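Local coordinates for glycerol dehydrogenase (PDB 1TA9), which catalyses the NAD-dependent oxidation of glycerol to dihydroxyacetone, probably with a catalytic zinc ion, as a member of the iron-containing alcohol dehydrogenase family, at residues Val295-Asn298 with Thr299-Gly303; Ala256-Ala259 with Gly260-Ala264; Phe79-Ser82 with Tyr83-Val86; Ile263-Ala266 with Cys267-Thr270; Gln100-Trp103 with Asn104-Asn108. All blocks are in the same frame, centred on the assembly; numbering follows the deposited sequence.

Interaction 1. Residues Val295-Asn298 with Thr299-Gly303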
loop_
_atom_site.group_PDB
_atom_site.type_symbol
_atom_site.label_atom_id
_atom_site.label_comp_id
_atom_site.label_asym_id
_atom_site.label_seq_id
_atom_site.Cartn_x
_atom_site.Cartn_y
_atom_site.Cartn_z
ATOM N N VAL B 295 -26.498 -10.724 17.495
ATOM C CA VAL B 295 -27.045 -11.153 18.777
ATOM C C VAL B 295 -25.848 -11.655 19.586
ATOM O O VAL B 295 -25.731 -11.375 20.785
ATOM C CB VAL B 295 -28.090 -12.286 18.620
ATOM C CG1 VAL B 295 -28.411 -12.892 19.984
ATOM C CG2 VAL B 295 -29.369 -11.725 17.998
ATOM N N GLU B 296 -24.940 -12.377 18.929
ATOM C CA GLU B 296 -23.758 -12.870 19.634
ATOM C C GLU B 296 -22.868 -11.699 20.062
ATOM O O GLU B 296 -22.342 -11.684 21.170
ATOM C CB GLU B 296 -22.930 -13.841 18.771
ATOM C CG GLU B 296 -21.776 -14.452 19.575
ATOM C CD GLU B 296 -20.706 -15.133 18.737
ATOM O OE1 GLU B 296 -19.558 -15.209 19.229
ATOM O OE2 GLU B 296 -20.994 -15.599 17.614
ATOM N N ALA B 297 -22.699 -10.715 19.185
ATOM C CA ALA B 297 -21.867 -9.558 19.506
ATOM C C ALA B 297 -22.451 -8.755 20.669
ATOM O O ALA B 297 -21.728 -8.330 21.573
ATOM C CB ALA B 297 -21.718 -8.662 18.279
ATOM N N ASN B 298 -23.764 -8.557 20.641
ATOM C CA ASN B 298 -24.448 -7.797 21.681
ATOM C C ASN B 298 -24.464 -8.495 23.032
ATOM O O ASN B 298 -24.504 -7.844 24.074
ATOM C CB ASN B 298 -25.904 -7.535 21.276
ATOM C CG ASN B 298 -26.040 -6.438 20.242
ATOM O OD1 ASN B 298 -25.050 -5.948 19.701
ATOM N ND2 ASN B 298 -27.278 -6.050 19.958
ATOM N N THR B 299 -24.448 -9.821 23.011
ATOM C CA THR B 299 -24.534 -10.596 24.242
ATOM C C THR B 299 -23.230 -11.227 24.709
ATOM O O THR B 299 -22.677 -10.828 25.733
ATOM C CB THR B 299 -25.596 -11.702 24.090
ATOM O OG1 THR B 299 -26.719 -11.180 23.362
ATOM C CG2 THR B 299 -26.081 -12.169 25.457
ATOM N N LEU B 300 -22.737 -12.210 23.966
ATOM C CA LEU B 300 -21.501 -12.891 24.351
ATOM C C LEU B 300 -20.242 -12.039 24.226
ATOM O O LEU B 300 -19.511 -11.856 25.206
ATOM C CB LEU B 300 -21.321 -14.171 23.528
ATOM C CG LEU B 300 -20.068 -15.011 23.803
ATOM C CD1 LEU B 300 -20.103 -15.568 25.222
ATOM C CD2 LEU B 300 -19.994 -16.143 22.791
ATOM N N MET B 301 -19.982 -11.514 23.033
ATOM C CA MET B 301 -18.778 -10.716 22.816
ATOM C C MET B 301 -18.725 -9.454 23.670
ATOM O O MET B 301 -17.740 -9.200 24.369
ATOM C CB MET B 301 -18.646 -10.349 21.338
ATOM C CG MET B 301 -18.484 -11.545 20.413
ATOM S SD MET B 301 -18.362 -11.001 18.707
ATOM C CE MET B 301 -19.719 -11.927 17.916
ATOM N N SER B 302 -19.776 -8.652 23.614
ATOM C CA SER B 302 -19.787 -7.436 24.404
ATOM C C SER B 302 -19.690 -7.775 25.894
ATOM O O SER B 302 -18.986 -7.104 26.650
ATOM C CB SER B 302 -21.054 -6.638 24.111
ATOM O OG SER B 302 -20.964 -5.352 24.692
ATOM N N GLY B 303 -20.380 -8.837 26.302
ATOM C CA GLY B 303 -20.360 -9.255 27.692
ATOM C C GLY B 303 -18.985 -9.657 28.192
ATOM O O GLY B 303 -18.491 -9.099 29.168
#
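Thr299 returns its hydroxyl to the turn of helix it has just left: OG1 donates to Val295 O at 2.8 Å, while Thr299 N reaches the same carbonyl at 3.0 Å. The side-chain oxygen can do so because it sits beside its own backbone N and anti to the carbonyl carbon (chi1 -39°). From this point the helix widens. Met301 N bonds to Glu296 O at 3.0 Å and Ser302 N to Ala297 O at 2.8 Å, each five residues back, whereas the four-residue bond from Leu300 N to Glu296 O is weak. The result is a pi-type turn within helix 289-307. On another side of the helix the thioether of Met301, bent at its last torsion, lays CE 3.5 Å from CD of Glu296 and 3.8 Å from CB of Ala297, crossing the glutamate chain at about a right angle. Leu300 runs alongside Glu296 in the same direction, its CD2 3.7 Å from Glu296 OE1. Beyond this first shell, the carboxylate of Glu296 is held by the second subunit, through a salt bridge to Arg64 and bonds from the backbone N atoms of Ile258 and Ala259. Ser302 OG is hydrogen-bonded to Asp182 and to Thr236, while Asn298 ND2 donates to Ala179 O. A buried carboxylate met by a guanidinium and two N-H groups at the start of a helix of the second subunit is likely to stay ionised, and the same stretch of helix also carries Ser302, which hydrogen-bonds the potassium ligand Asp182.

Interaction 2. Residues Ala256-Ala259 with Gly260-Ala264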
loop_
_atom_site.group_PDB
_atom_site.type_symbol
_atom_site.label_atom_id
_atom_site.label_comp_id
_atom_site.label_asym_id
_atom_site.label_seq_id
_atom_site.Cartn_x
_atom_site.Cartn_y
_atom_site.Cartn_z
ATOM N N ALA B 256 -5.677 -7.357 32.872
ATOM C CA ALA B 256 -6.453 -7.773 31.715
ATOM C C ALA B 256 -5.756 -8.859 30.899
ATOM O O ALA B 256 -4.560 -8.777 30.626
ATOM C CB ALA B 256 -6.745 -6.568 30.825
ATOM N N SER B 257 -6.518 -9.878 30.514
ATOM C CA SER B 257 -5.985 -10.962 29.702
ATOM C C SER B 257 -5.980 -10.524 28.236
ATOM O O SER B 257 -6.679 -9.585 27.851
ATOM C CB SER B 257 -6.864 -12.207 29.841
ATOM O OG SER B 257 -8.151 -11.964 29.296
ATOM N N ILE B 258 -5.185 -11.204 27.419
ATOM C CA ILE B 258 -5.127 -10.896 25.997
ATOM C C ILE B 258 -6.427 -11.394 25.361
ATOM O O ILE B 258 -6.995 -10.746 24.482
ATOM C CB ILE B 258 -3.907 -11.590 25.337
ATOM C CG1 ILE B 258 -2.615 -10.923 25.833
ATOM C CG2 ILE B 258 -4.004 -11.513 23.806
ATOM C CD1 ILE B 258 -1.349 -11.602 25.361
ATOM N N ALA B 259 -6.909 -12.540 25.831
ATOM C CA ALA B 259 -8.139 -13.125 25.305
ATOM C C ALA B 259 -9.318 -12.155 25.389
ATOM O O ALA B 259 -10.081 -12.008 24.432
ATOM C CB ALA B 259 -8.464 -14.411 26.057
ATOM N N GLY B 260 -9.468 -11.496 26.534
ATOM C CA GLY B 260 -10.566 -10.559 26.691
ATOM C C GLY B 260 -10.468 -9.420 25.688
ATOM O O GLY B 260 -11.475 -8.962 25.140
ATOM N N ARG B 261 -9.246 -8.965 25.441
ATOM C CA ARG B 261 -9.027 -7.871 24.506
ATOM C C ARG B 261 -9.427 -8.274 23.087
ATOM O O ARG B 261 -9.960 -7.464 22.335
ATOM C CB ARG B 261 -7.563 -7.439 24.541
ATOM C CG ARG B 261 -7.300 -6.135 23.811
ATOM C CD ARG B 261 -5.870 -5.685 23.995
ATOM N NE ARG B 261 -5.691 -4.301 23.558
ATOM C CZ ARG B 261 -4.533 -3.650 23.606
ATOM N NH1 ARG B 261 -3.451 -4.261 24.072
ATOM N NH2 ARG B 261 -4.460 -2.391 23.195
ATOM N N TYR B 262 -9.183 -9.530 22.726
ATOM C CA TYR B 262 -9.540 -10.007 21.391
ATOM C C TYR B 262 -11.041 -10.222 21.251
ATOM O O TYR B 262 -11.594 -10.090 20.156
ATOM C CB TYR B 262 -8.787 -11.299 21.064
ATOM C CG TYR B 262 -7.484 -11.052 20.339
ATOM C CD1 TYR B 262 -7.382 -11.248 18.963
ATOM C CD2 TYR B 262 -6.359 -10.587 21.025
ATOM C CE1 TYR B 262 -6.195 -10.990 18.286
ATOM C CE2 TYR B 262 -5.170 -10.325 20.359
ATOM C CZ TYR B 262 -5.094 -10.529 18.989
ATOM O OH TYR B 262 -3.918 -10.266 18.326
ATOM N N ILE B 263 -11.709 -10.555 22.350
ATOM C CA ILE B 263 -13.156 -10.746 22.299
ATOM C C ILE B 263 -13.804 -9.375 22.118
ATOM O O ILE B 263 -14.828 -9.249 21.449
ATOM C CB ILE B 263 -13.683 -11.432 23.581
ATOM C CG1 ILE B 263 -13.058 -12.828 23.703
ATOM C CG2 ILE B 263 -15.205 -11.553 23.528
ATOM C CD1 ILE B 263 -13.392 -13.552 24.995
ATOM N N ALA B 264 -13.198 -8.344 22.707
ATOM C CA ALA B 264 -13.714 -6.985 22.561
ATOM C C ALA B 264 -13.546 -6.589 21.093
ATOM O O ALA B 264 -14.405 -5.922 20.515
ATOM C CB ALA B 264 -12.946 -6.018 23.457
#
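The ring of Tyr262 meets Ile258 along one edge: Ile258 O lies in the plane of the ring, 3.5 Å from CD2, and Ile258 CG2 comes within 3.8 Å of the same carbon. This is i to i+4 packing in the first turn of helix 258-284, whose start is marked by an N-cap serine. The two side chains lie next to each other and point the same way, and the Ile258 carbonyl serves the backbone as well, taking Tyr262 N at 3.1 Å nearly along the C=O axis. One residue on, Ile263 N bonds to Ala259 O at 3.0 Å, and the CG1 branch of Ile263 passes 3.2 Å from that oxygen.

The far end of the tyrosine belongs to another chain: its hydroxyl is hydrogen-bonded to Asp269 of the second subunit, and the ring packs on Ala266 there. The helix start lies at the same subunit interface, where Ile258 packs on Asn293 and Ala259 on Leu300 of the second subunit. Arg261 extends away to a salt bridge with Glu241 in the same chain.

The cap itself is made by Ser257. With its hydroxyl between the backbone N and the carbonyl carbon (chi1 66°), OG turns to the opening turn and accepts from Gly260 N at 3.1 Å, with an N-H...O angle of 158°.

Interaction 3. Residues Phe79-Ser82 with Tyr83-Val86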
loop_
_atom_site.group_PDB
_atom_site.type_symbol
_atom_site.label_atom_id
_atom_site.label_comp_id
_atom_site.label_asym_id
_atom_site.label_seq_id
_atom_site.Cartn_x
_atom_site.Cartn_y
_atom_site.Cartn_z
ATOM N N PHE B 79 -35.491 -22.414 22.914
ATOM C CA PHE B 79 -36.246 -22.699 24.129
ATOM C C PHE B 79 -36.984 -24.034 24.051
ATOM O O PHE B 79 -37.354 -24.593 25.080
ATOM C CB PHE B 79 -37.251 -21.580 24.440
ATOM C CG PHE B 79 -36.617 -20.293 24.909
ATOM C CD1 PHE B 79 -35.323 -20.276 25.426
ATOM C CD2 PHE B 79 -37.333 -19.101 24.867
ATOM C CE1 PHE B 79 -34.753 -19.087 25.896
ATOM C CE2 PHE B 79 -36.774 -17.911 25.334
ATOM C CZ PHE B 79 -35.478 -17.905 25.852
ATOM N N THR B 80 -37.195 -24.548 22.840
ATOM C CA THR B 80 -37.881 -25.831 22.683
ATOM C C THR B 80 -36.907 -26.976 22.934
ATOM O O THR B 80 -37.290 -28.145 22.920
ATOM C CB THR B 80 -38.484 -26.008 21.270
ATOM O OG1 THR B 80 -37.434 -26.037 20.295
ATOM C CG2 THR B 80 -39.450 -24.874 20.955
ATOM N N ARG B 81 -35.644 -26.624 23.157
ATOM C CA ARG B 81 -34.587 -27.594 23.433
ATOM C C ARG B 81 -33.981 -27.289 24.805
ATOM O O ARG B 81 -32.827 -27.618 25.067
ATOM C CB ARG B 81 -33.482 -27.503 22.371
ATOM C CG ARG B 81 -33.904 -27.880 20.960
ATOM C CD ARG B 81 -32.724 -27.799 19.993
ATOM N NE ARG B 81 -32.388 -26.426 19.625
ATOM C CZ ARG B 81 -33.094 -25.689 18.773
ATOM N NH1 ARG B 81 -34.181 -26.192 18.200
ATOM N NH2 ARG B 81 -32.712 -24.452 18.485
ATOM N N SER B 82 -34.764 -26.664 25.677
ATOM C CA SER B 82 -34.293 -26.291 27.009
ATOM C C SER B 82 -33.671 -27.404 27.851
ATOM O O SER B 82 -32.564 -27.247 28.363
ATOM C CB SER B 82 -35.429 -25.645 27.803
ATOM O OG SER B 82 -35.864 -24.446 27.189
ATOM N N TYR B 83 -34.373 -28.522 28.001
ATOM C CA TYR B 83 -33.864 -29.618 28.822
ATOM C C TYR B 83 -32.455 -30.059 28.449
ATOM O O TYR B 83 -31.624 -30.319 29.316
ATOM C CB TYR B 83 -34.807 -30.822 28.758
ATOM C CG TYR B 83 -34.401 -31.922 29.711
ATOM C CD1 TYR B 83 -33.703 -33.041 29.262
ATOM C CD2 TYR B 83 -34.678 -31.819 31.074
ATOM C CE1 TYR B 83 -33.285 -34.033 30.147
ATOM C CE2 TYR B 83 -34.266 -32.803 31.968
ATOM C CZ TYR B 83 -33.570 -33.906 31.498
ATOM O OH TYR B 83 -33.150 -34.875 32.382
ATOM N N MET B 84 -32.204 -30.144 27.151
ATOM C CA MET B 84 -30.914 -30.547 26.605
ATOM C C MET B 84 -29.740 -29.810 27.251
ATOM O O MET B 84 -28.656 -30.372 27.436
ATOM C CB MET B 84 -30.942 -30.288 25.101
ATOM C CG MET B 84 -29.624 -30.356 24.390
ATOM S SD MET B 84 -29.919 -30.023 22.645
ATOM C CE MET B 84 -28.337 -30.505 21.950
ATOM N N TYR B 85 -29.964 -28.550 27.598
ATOM C CA TYR B 85 -28.924 -27.742 28.212
ATOM C C TYR B 85 -29.119 -27.638 29.721
ATOM O O TYR B 85 -28.167 -27.775 30.492
ATOM C CB TYR B 85 -28.928 -26.352 27.578
ATOM C CG TYR B 85 -28.770 -26.392 26.072
ATOM C CD1 TYR B 85 -27.548 -26.731 25.491
ATOM C CD2 TYR B 85 -29.848 -26.119 25.229
ATOM C CE1 TYR B 85 -27.402 -26.793 24.106
ATOM C CE2 TYR B 85 -29.712 -26.181 23.840
ATOM C CZ TYR B 85 -28.487 -26.518 23.289
ATOM O OH TYR B 85 -28.338 -26.574 21.924
ATOM N N VAL B 86 -30.357 -27.406 30.142
ATOM C CA VAL B 86 -30.655 -27.278 31.562
ATOM C C VAL B 86 -30.246 -28.515 32.356
ATOM O O VAL B 86 -29.848 -28.408 33.517
ATOM C CB VAL B 86 -32.162 -27.016 31.794
ATOM C CG1 VAL B 86 -32.475 -27.030 33.289
ATOM C CG2 VAL B 86 -32.556 -25.684 31.189
#
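Ser82 and Arg81 present two successive carbonyls to the turn that follows. Ser82 O takes two N-H groups: Val86 N at 2.8 Å, in an almost straight bond with an angle of 174° at the hydrogen, and Tyr85 N at 3.0 Å, which comes from above the carbonyl plane. The CG2 branch of Val86, placed beside its own backbone N, leans on the same oxygen at 3.2 Å. Met84 CB and Tyr85 CD2 each stand 3.3 Å from Arg81 O, the tyrosine ring meeting it obliquely.

Here a short 3-10 segment at 79-80 gives way to helix 82-86, in the connection that leaves strand 71-75 of the parallel nucleotide-binding sheet. The hydroxyl of Ser82 looks back across the junction: beside its own N, with chi1 -63°, OG donates to Phe79 O at 2.6 Å and ties Ser82 to the preceding 3-10 segment.

Tyr85 also takes part through its ring and its hydroxyl. Met84 CG lies 4.0 Å above the plane of the Tyr85 ring, over its centre. The polar end of Tyr85 goes to Asp63 and Ser61 of the second subunit, and the guanidinium of Arg81 forms a salt bridge with the same Asp63, besides donating to Arg76 O in its own chain. Within the subunit, Ser82 rests on Ile110 and Ser113 of helix 100-115, while Val86 packs on Leu114 of that helix and on Ile173 of strand 172-176.

Interaction 4. Residues Ile263-Ala266 with Cys267-Thr270; sequences IARA and CKDT
Arg265 and Asp269, one helical turn apart, cross obliquely with their guanidinium and carboxylate planes 78° from each other. A single oxygen, OD2 of Asp269, is shared by two guanidinium nitrogens: Arg265 NE at 3.0 Å and NH2 at 3.2 Å. Both bonds are weak: the shared oxygen lies obliquely to the guanidinium, on neither N-H line. A bend at the second torsion of Arg265 (chi2 75°) swings the guanidinium toward the next turn, over Asp269. Lys268 passes over one face of that group, its CD 3.8 Å above the plane and towards the rim. Its amino group, NZ, ends 3.7 Å from Arg265 NH2, a like-charge approach probably eased by Asp269 and by the salt bridge from Lys268 to Glu272. Without the guanidinium, as with an alanine here, Asp269 is likely to lose its cationic mate and the aliphatic chain of Lys268 its cover.

On another side, Thr270 OG1 and N reach Ala266 O from opposite faces of its plane, at 2.7 Å and 2.9 Å; OG1 sits beside its own backbone N (chi1 -60°), which lets it reach the carbonyl four residues back.

The other carboxylate oxygen of Asp269 turns to Tyr262 of the second subunit. Within its own chain, helix 258-284 lies against two others: Ala266, Cys267 and Thr270 touch Met301 of helix 289-307, while on helix 223-245 Cys267 meets Ala233 and Lys268 makes a cation-pi contact with Trp237, which Arg265 also touches.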
loop_
_atom_site.group_PDB
_atom_site.type_symbol
_atom_site.label_atom_id
_atom_site.label_comp_id
_atom_site.label_asym_id
_atom_site.label_seq_id
_atom_site.Cartn_x
_atom_site.Cartn_y
_atom_site.Cartn_z
ATOM N N ILE B 263 -11.709 -10.555 22.350
ATOM C CA ILE B 263 -13.156 -10.746 22.299
ATOM C C ILE B 263 -13.804 -9.375 22.118
ATOM O O ILE B 263 -14.828 -9.249 21.449
ATOM C CB ILE B 263 -13.683 -11.432 23.581
ATOM C CG1 ILE B 263 -13.058 -12.828 23.703
ATOM C CG2 ILE B 263 -15.205 -11.553 23.528
ATOM C CD1 ILE B 263 -13.392 -13.552 24.995
ATOM N N ALA B 264 -13.198 -8.344 22.707
ATOM C CA ALA B 264 -13.714 -6.985 22.561
ATOM C C ALA B 264 -13.546 -6.589 21.093
ATOM O O ALA B 264 -14.405 -5.922 20.515
ATOM C CB ALA B 264 -12.946 -6.018 23.457
ATOM N N ARG B 265 -12.434 -7.005 20.494
ATOM C CA ARG B 265 -12.170 -6.705 19.090
ATOM C C ARG B 265 -13.191 -7.443 18.221
ATOM O O ARG B 265 -13.676 -6.905 17.227
ATOM C CB ARG B 265 -10.755 -7.143 18.702
ATOM C CG ARG B 265 -10.399 -6.837 17.253
ATOM C CD ARG B 265 -10.122 -5.358 17.045
ATOM N NE ARG B 265 -10.323 -4.952 15.656
ATOM C CZ ARG B 265 -9.999 -3.756 15.172
ATOM N NH1 ARG B 265 -9.444 -2.843 15.965
ATOM N NH2 ARG B 265 -10.250 -3.463 13.902
ATOM N N ALA B 266 -13.508 -8.677 18.605
ATOM C CA ALA B 266 -14.482 -9.481 17.877
ATOM C C ALA B 266 -15.806 -8.730 17.846
ATOM O O ALA B 266 -16.505 -8.706 16.829
ATOM C CB ALA B 266 -14.656 -10.842 18.555
ATOM N N CYS B 267 -16.142 -8.110 18.970
ATOM C CA CYS B 267 -17.373 -7.337 19.079
ATOM C C CYS B 267 -17.348 -6.183 18.066
ATOM O O CYS B 267 -18.249 -6.048 17.238
ATOM C CB CYS B 267 -17.503 -6.783 20.498
ATOM S SG CYS B 267 -19.038 -5.898 20.819
ATOM N N LYS B 268 -16.309 -5.359 18.142
ATOM C CA LYS B 268 -16.150 -4.216 17.240
ATOM C C LYS B 268 -16.237 -4.633 15.769
ATOM O O LYS B 268 -16.985 -4.045 14.983
ATOM C CB LYS B 268 -14.800 -3.540 17.496
ATOM C CG LYS B 268 -14.469 -2.377 16.563
ATOM C CD LYS B 268 -13.063 -1.856 16.845
ATOM C CE LYS B 268 -12.746 -0.583 16.074
ATOM N NZ LYS B 268 -12.705 -0.809 14.608
ATOM N N ASP B 269 -15.466 -5.651 15.403
ATOM C CA ASP B 269 -15.435 -6.138 14.027
ATOM C C ASP B 269 -16.772 -6.665 13.530
ATOM O O ASP B 269 -17.160 -6.423 12.384
ATOM C CB ASP B 269 -14.393 -7.245 13.880
ATOM C CG ASP B 269 -12.969 -6.725 13.943
ATOM O OD1 ASP B 269 -12.040 -7.555 13.852
ATOM O OD2 ASP B 269 -12.777 -5.497 14.083
ATOM N N THR B 270 -17.470 -7.401 14.386
ATOM C CA THR B 270 -18.764 -7.973 14.014
ATOM C C THR B 270 -19.810 -6.886 13.780
ATOM O O THR B 270 -20.607 -6.963 12.836
ATOM C CB THR B 270 -19.251 -8.947 15.101
ATOM O OG1 THR B 270 -18.287 -9.997 15.248
ATOM C CG2 THR B 270 -20.600 -9.558 14.724
#

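Interaction 5. Residues Gln100-Trp103 with Asn104-Asn108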
loop_
_atom_site.group_PDB
_atom_site.type_symbol
_atom_site.label_atom_id
_atom_site.label_comp_id
_atom_site.label_asym_id
_atom_site.label_seq_id
_atom_site.Cartn_x
_atom_site.Cartn_y
_atom_site.Cartn_z
ATOM N N GLN B 100 -45.217 -11.203 33.697
ATOM C CA GLN B 100 -46.345 -11.742 32.949
ATOM C C GLN B 100 -46.186 -11.653 31.437
ATOM O O GLN B 100 -46.564 -12.573 30.712
ATOM C CB GLN B 100 -47.638 -11.048 33.377
ATOM C CG GLN B 100 -48.890 -11.815 32.999
ATOM C CD GLN B 100 -48.810 -13.280 33.395
ATOM O OE1 GLN B 100 -48.374 -14.124 32.610
ATOM N NE2 GLN B 100 -49.215 -13.585 34.622
ATOM N N ASN B 101 -45.625 -10.546 30.966
ATOM C CA ASN B 101 -45.421 -10.338 29.539
ATOM C C ASN B 101 -44.577 -11.459 28.932
ATOM O O ASN B 101 -44.932 -12.026 27.897
ATOM C CB ASN B 101 -44.738 -8.987 29.306
ATOM C CG ASN B 101 -44.661 -8.615 27.839
ATOM O OD1 ASN B 101 -44.009 -7.636 27.468
ATOM N ND2 ASN B 101 -45.334 -9.387 26.994
ATOM N N VAL B 102 -43.463 -11.783 29.582
ATOM C CA VAL B 102 -42.581 -12.828 29.081
ATOM C C VAL B 102 -43.222 -14.207 29.169
ATOM O O VAL B 102 -42.955 -15.072 28.333
ATOM C CB VAL B 102 -41.233 -12.824 29.830
ATOM C CG1 VAL B 102 -40.362 -13.964 29.342
ATOM C CG2 VAL B 102 -40.524 -11.496 29.597
ATOM N N TRP B 103 -44.067 -14.420 30.176
ATOM C CA TRP B 103 -44.743 -15.708 30.305
ATOM C C TRP B 103 -45.645 -15.903 29.094
ATOM O O TRP B 103 -45.722 -16.994 28.528
ATOM C CB TRP B 103 -45.584 -15.764 31.589
ATOM C CG TRP B 103 -44.816 -16.226 32.791
ATOM C CD1 TRP B 103 -44.454 -15.478 33.873
ATOM C CD2 TRP B 103 -44.291 -17.539 33.017
ATOM N NE1 TRP B 103 -43.734 -16.242 34.760
ATOM C CE2 TRP B 103 -43.618 -17.512 34.258
ATOM C CE3 TRP B 103 -44.321 -18.737 32.289
ATOM C CZ2 TRP B 103 -42.978 -18.638 34.788
ATOM C CZ3 TRP B 103 -43.684 -19.858 32.815
ATOM C CH2 TRP B 103 -43.022 -19.798 34.054
ATOM N N ASN B 104 -46.317 -14.832 28.690
ATOM C CA ASN B 104 -47.217 -14.883 27.547
ATOM C C ASN B 104 -46.446 -15.116 26.254
ATOM O O ASN B 104 -46.873 -15.883 25.388
ATOM C CB ASN B 104 -47.994 -13.569 27.431
ATOM C CG ASN B 104 -48.804 -13.251 28.678
ATOM O OD1 ASN B 104 -49.333 -12.148 28.817
ATOM N ND2 ASN B 104 -48.910 -14.214 29.587
ATOM N N ILE B 105 -45.299 -14.455 26.139
ATOM C CA ILE B 105 -44.464 -14.535 24.946
ATOM C C ILE B 105 -43.647 -15.809 24.719
ATOM O O ILE B 105 -43.642 -16.347 23.613
ATOM C CB ILE B 105 -43.489 -13.336 24.893
ATOM C CG1 ILE B 105 -44.277 -12.026 24.870
ATOM C CG2 ILE B 105 -42.601 -13.428 23.656
ATOM C CD1 ILE B 105 -43.403 -10.789 24.900
ATOM N N CYS B 106 -42.963 -16.307 25.745
ATOM C CA CYS B 106 -42.127 -17.482 25.523
ATOM C C CYS B 106 -41.772 -18.357 26.723
ATOM O O CYS B 106 -41.387 -19.511 26.548
ATOM C CB CYS B 106 -40.824 -17.026 24.869
ATOM S SG CYS B 106 -39.879 -15.890 25.927
ATOM N N ALA B 107 -41.877 -17.812 27.929
ATOM C CA ALA B 107 -41.517 -18.557 29.135
ATOM C C ALA B 107 -42.112 -19.964 29.241
ATOM O O ALA B 107 -41.484 -20.862 29.799
ATOM C CB ALA B 107 -41.879 -17.746 30.366
ATOM N N ASN B 108 -43.315 -20.160 28.711
ATOM C CA ASN B 108 -43.950 -21.472 28.775
ATOM C C ASN B 108 -43.258 -22.509 27.903
ATOM O O ASN B 108 -43.347 -23.709 28.167
ATOM C CB ASN B 108 -45.430 -21.374 28.392
ATOM C CG ASN B 108 -46.276 -20.794 29.506
ATOM O OD1 ASN B 108 -46.220 -21.260 30.642
ATOM N ND2 ASN B 108 -47.067 -19.775 29.187
HETATM O O HOH W 1 -44.817 -18.636 26.808
#
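Val102 O is gripped by two backbone donors, Cys106 N at 2.9 Å and Ala107 N at 3.0 Å, both nearly straight and arriving from opposite faces of the carbonyl plane. This bifurcated acceptance marks a pi-type turn in helix 100-115, the crossover helix of the beta-alpha-beta unit formed with strands 93-98 and 120-125. Ala107 CB lies over one face of the Trp103 indole, close to CE3 at 3.3 Å and offset toward the rim. The indole, with CG beside its own backbone N (chi1 -87°), sends NE1 to Leu124 O and packs on Val96 and Ala98, joining the helix to both strands. Were the indole cut back to an alanine, a gap would probably open between helix and sheet and Leu124 O would lose this donor.

Along another side, Gln100 OE1 takes a weak bond from Asn104 ND2 at 3.1 Å, the two amide planes only 14° apart though the chains cross at about a right angle. Val102 N is hydrogen-bonded to Asp99 OD2, of a residue that probably binds NAD, and Val102 and Cys106 both touch Thr177. Where the helix widens, a water lies very close to Trp103 O, a bond best treated as doubtful, and accepts from Asn108 N at 2.9 Å.

From the N terminus, interaction 3 comes first, then interactions 5, 2, 4 and 1. Each closes only a short turn, and none encloses another; interactions 2 and 4 overlap at Ile263 and Ala264 as successive turns of helix 258-284. Interactions 3 and 5 belong to the domain of the parallel sheet and touch where Phe79 packs on Cys106. The other three lie in the helical part: Met301 of interaction 1 packs against interaction 4, and its carbonyl meets Ile263, common to interactions 2 and 4. Interactions 2 and 5 stand on opposite sides of the chain's centre, about 36 Å apart between centres. All except interaction 5 touch the second subunit.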